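Local coordinates for Ras GTPase-activating-like protein rng2 (Schizosaccharomyces pombe, PDB 1P5S), which binds actin filaments through its calponin-homology domain and is required to build the contractile F-actin ring at the division site, at residues 148-153 and 198-203. Sequence-based numbering, arbitrary orientation.
Sequences KVIYCI and PNFKAL. With HG (mercury (II) ion), chain B.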
loop_
_atom_site.group_PDB
_atom_site.type_symbol
_atom_site.label_atom_id
_atom_site.label_comp_id
_atom_site.label_asym_id
_atom_site.label_seq_id
_atom_site.Cartn_x
_atom_site.Cartn_y
_atom_site.Cartn_z
ATOM N N LYS A 148 0.457 -7.200 -2.988
ATOM C CA LYS A 148 1.432 -7.589 -1.972
ATOM C C LYS A 148 1.883 -6.343 -1.208
ATOM O O LYS A 148 2.073 -6.375 0.011
ATOM C CB LYS A 148 2.643 -8.261 -2.632
ATOM C CG LYS A 148 3.600 -8.956 -1.671
ATOM C CD LYS A 148 2.937 -10.159 -1.017
ATOM C CE LYS A 148 3.862 -10.858 -0.014
ATOM N NZ LYS A 148 4.034 -10.097 1.259
ATOM N N VAL A 149 2.059 -5.243 -1.940
ATOM C CA VAL A 149 2.433 -3.964 -1.340
ATOM C C VAL A 149 1.356 -3.548 -0.342
ATOM O O VAL A 149 1.661 -3.127 0.770
ATOM C CB VAL A 149 2.566 -2.857 -2.409
ATOM C CG1 VAL A 149 2.993 -1.543 -1.757
ATOM C CG2 VAL A 149 3.584 -3.271 -3.468
ATOM N N ILE A 150 0.097 -3.684 -0.746
ATOM C CA ILE A 150 -1.030 -3.332 0.117
ATOM C C ILE A 150 -1.050 -4.231 1.348
ATOM O O ILE A 150 -1.294 -3.770 2.469
ATOM C CB ILE A 150 -2.373 -3.469 -0.637
ATOM C CG1 ILE A 150 -2.407 -2.507 -1.835
ATOM C CG2 ILE A 150 -3.553 -3.209 0.305
ATOM C CD1 ILE A 150 -2.266 -1.044 -1.460
ATOM N N TYR A 151 -0.803 -5.516 1.125
ATOM C CA TYR A 151 -0.763 -6.498 2.205
ATOM C C TYR A 151 0.368 -6.120 3.156
ATOM O O TYR A 151 0.239 -6.236 4.372
ATOM C CB TYR A 151 -0.513 -7.894 1.626
ATOM C CG TYR A 151 -0.270 -8.962 2.672
ATOM C CD1 TYR A 151 -1.312 -9.439 3.465
ATOM C CD2 TYR A 151 1.008 -9.497 2.865
ATOM C CE1 TYR A 151 -1.093 -10.422 4.430
ATOM C CE2 TYR A 151 1.242 -10.482 3.828
ATOM C CZ TYR A 151 0.180 -10.935 4.604
ATOM O OH TYR A 151 0.390 -11.914 5.547
ATOM N N CYS A 152 1.473 -5.660 2.581
ATOM C CA CYS A 152 2.640 -5.257 3.352
ATOM C C CYS A 152 2.278 -4.076 4.249
ATOM O O CYS A 152 2.651 -4.043 5.427
ATOM C CB CYS A 152 3.785 -4.879 2.404
ATOM S SG CYS A 152 5.253 -4.148 3.189
ATOM N N ILE A 153 1.541 -3.117 3.691
ATOM C CA ILE A 153 1.133 -1.952 4.456
ATOM C C ILE A 153 0.198 -2.391 5.583
ATOM O O ILE A 153 0.285 -1.877 6.702
ATOM C CB ILE A 153 0.454 -0.880 3.551
ATOM C CG1 ILE A 153 1.482 -0.305 2.575
ATOM C CG2 ILE A 153 -0.112 0.258 4.398
ATOM C CD1 ILE A 153 0.873 0.512 1.451
ATOM N N PRO A 198 -3.275 -11.613 -1.583
ATOM C CA PRO A 198 -2.764 -12.034 -0.272
ATOM C C PRO A 198 -3.834 -12.309 0.781
ATOM O O PRO A 198 -5.008 -11.985 0.601
ATOM C CB PRO A 198 -1.842 -10.884 0.127
ATOM C CG PRO A 198 -2.424 -9.703 -0.570
ATOM C CD PRO A 198 -2.839 -10.242 -1.908
ATOM N N ASN A 199 -3.410 -12.901 1.894
ATOM C CA ASN A 199 -4.323 -13.239 2.968
ATOM C C ASN A 199 -4.442 -12.144 4.028
ATOM O O ASN A 199 -3.767 -12.191 5.062
ATOM C CB ASN A 199 -3.889 -14.549 3.623
ATOM C CG ASN A 199 -4.932 -15.098 4.563
ATOM O OD1 ASN A 199 -5.907 -14.425 4.895
ATOM N ND2 ASN A 199 -4.730 -16.324 5.010
ATOM N N PHE A 200 -5.303 -11.163 3.767
ATOM C CA PHE A 200 -5.534 -10.076 4.714
ATOM C C PHE A 200 -6.184 -10.569 5.999
ATOM O O PHE A 200 -5.793 -10.159 7.092
ATOM C CB PHE A 200 -6.412 -8.993 4.085
ATOM C CG PHE A 200 -5.790 -8.341 2.888
ATOM C CD1 PHE A 200 -5.956 -8.881 1.622
ATOM C CD2 PHE A 200 -4.995 -7.209 3.036
ATOM C CE1 PHE A 200 -5.345 -8.305 0.519
ATOM C CE2 PHE A 200 -4.382 -6.626 1.938
ATOM C CZ PHE A 200 -4.560 -7.178 0.675
ATOM N N LYS A 201 -7.169 -11.452 5.861
ATOM C CA LYS A 201 -7.908 -11.965 7.012
ATOM C C LYS A 201 -7.016 -12.552 8.089
ATOM O O LYS A 201 -7.284 -12.388 9.275
ATOM C CB LYS A 201 -8.922 -13.026 6.574
ATOM C CG LYS A 201 -10.168 -12.470 5.916
ATOM C CD LYS A 201 -11.293 -13.492 5.922
ATOM C CE LYS A 201 -11.757 -13.786 7.348
ATOM N NZ LYS A 201 -12.883 -14.760 7.399
ATOM N N ALA A 202 -5.960 -13.243 7.673
ATOM C CA ALA A 202 -5.047 -13.882 8.612
ATOM C C ALA A 202 -4.254 -12.863 9.424
ATOM O O ALA A 202 -3.610 -13.219 10.407
ATOM C CB ALA A 202 -4.103 -14.824 7.871
ATOM N N LEU A 203 -4.288 -11.601 9.009
ATOM C CA LEU A 203 -3.578 -10.550 9.740
ATOM C C LEU A 203 -4.368 -10.160 10.981
ATOM O O LEU A 203 -3.940 -10.417 12.105
ATOM C CB LEU A 203 -3.373 -9.310 8.861
ATOM C CG LEU A 203 -2.409 -9.435 7.677
ATOM C CD1 LEU A 203 -2.373 -8.134 6.903
ATOM C CD2 LEU A 203 -1.022 -9.808 8.165
HETATM HG HG HG B . 5.508 -5.090 5.330
HETATM O O HOH W 1 -1.684 -13.255 6.301
HETATM O O HOH W 2 5.569 -5.397 7.562
#
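Tyr151, on one turn of helix 146-162, meets the chain end 198-203, which is extended at Pro198, bends at Asn199 and then folds into a type I beta turn from Phe200 to Leu203; no direct hydrogen bond joins the two segments. The turn is closed by Leu203 N on Phe200 O at 2.8 Å, while Asn199 OD1 accepts from Ala202 N in an Asx motif, the donor standing well above the carbonyl plane. One aromatic side chain here gathers an irregular tail. With its CG anti to the backbone N (chi1 172°), Tyr151 reaches out between Pro198 and Leu203, which lie on opposite sides of its ring plane. Pro198 CB and CG rest against the base of the side chain, CG 3.4 Å from Tyr151 CB. Leu203 comes obliquely to the CD1-CE1 side of the ring, Leu203 CD1 3.6 Å from Tyr151 CE1, with its CD2 near the OH. Phe200 offers a face to the edge of Tyr151 in a T-shaped pair, planes at 81° and centroids 5.9 Å apart; Phe200 CE2 also lies 3.6 Å from Tyr151 CA, against the helix backbone, and 3.9 Å from Ile150 CG2. At the tyrosine ring's edge, near its plane, lies the carbonyl of Asn199, and a water links Asn199 O to Tyr151 OH at 2.6 Å from each, donating to the carbonyl. With an alanine here, Pro198 and Leu203 would probably face a gap, Phe200 would lose one of its edge-to-face partners and the water its phenolic mate. Cys152 SG binds a mercury ion with a water and the Phe133 carbonyl. Phe200 also pairs edge-to-face with His154 and touches Arg56 of helix 46-67: surface packing of the chain's last residues, in the loop after helix 180-191, on the all-helical calponin-homology bundle.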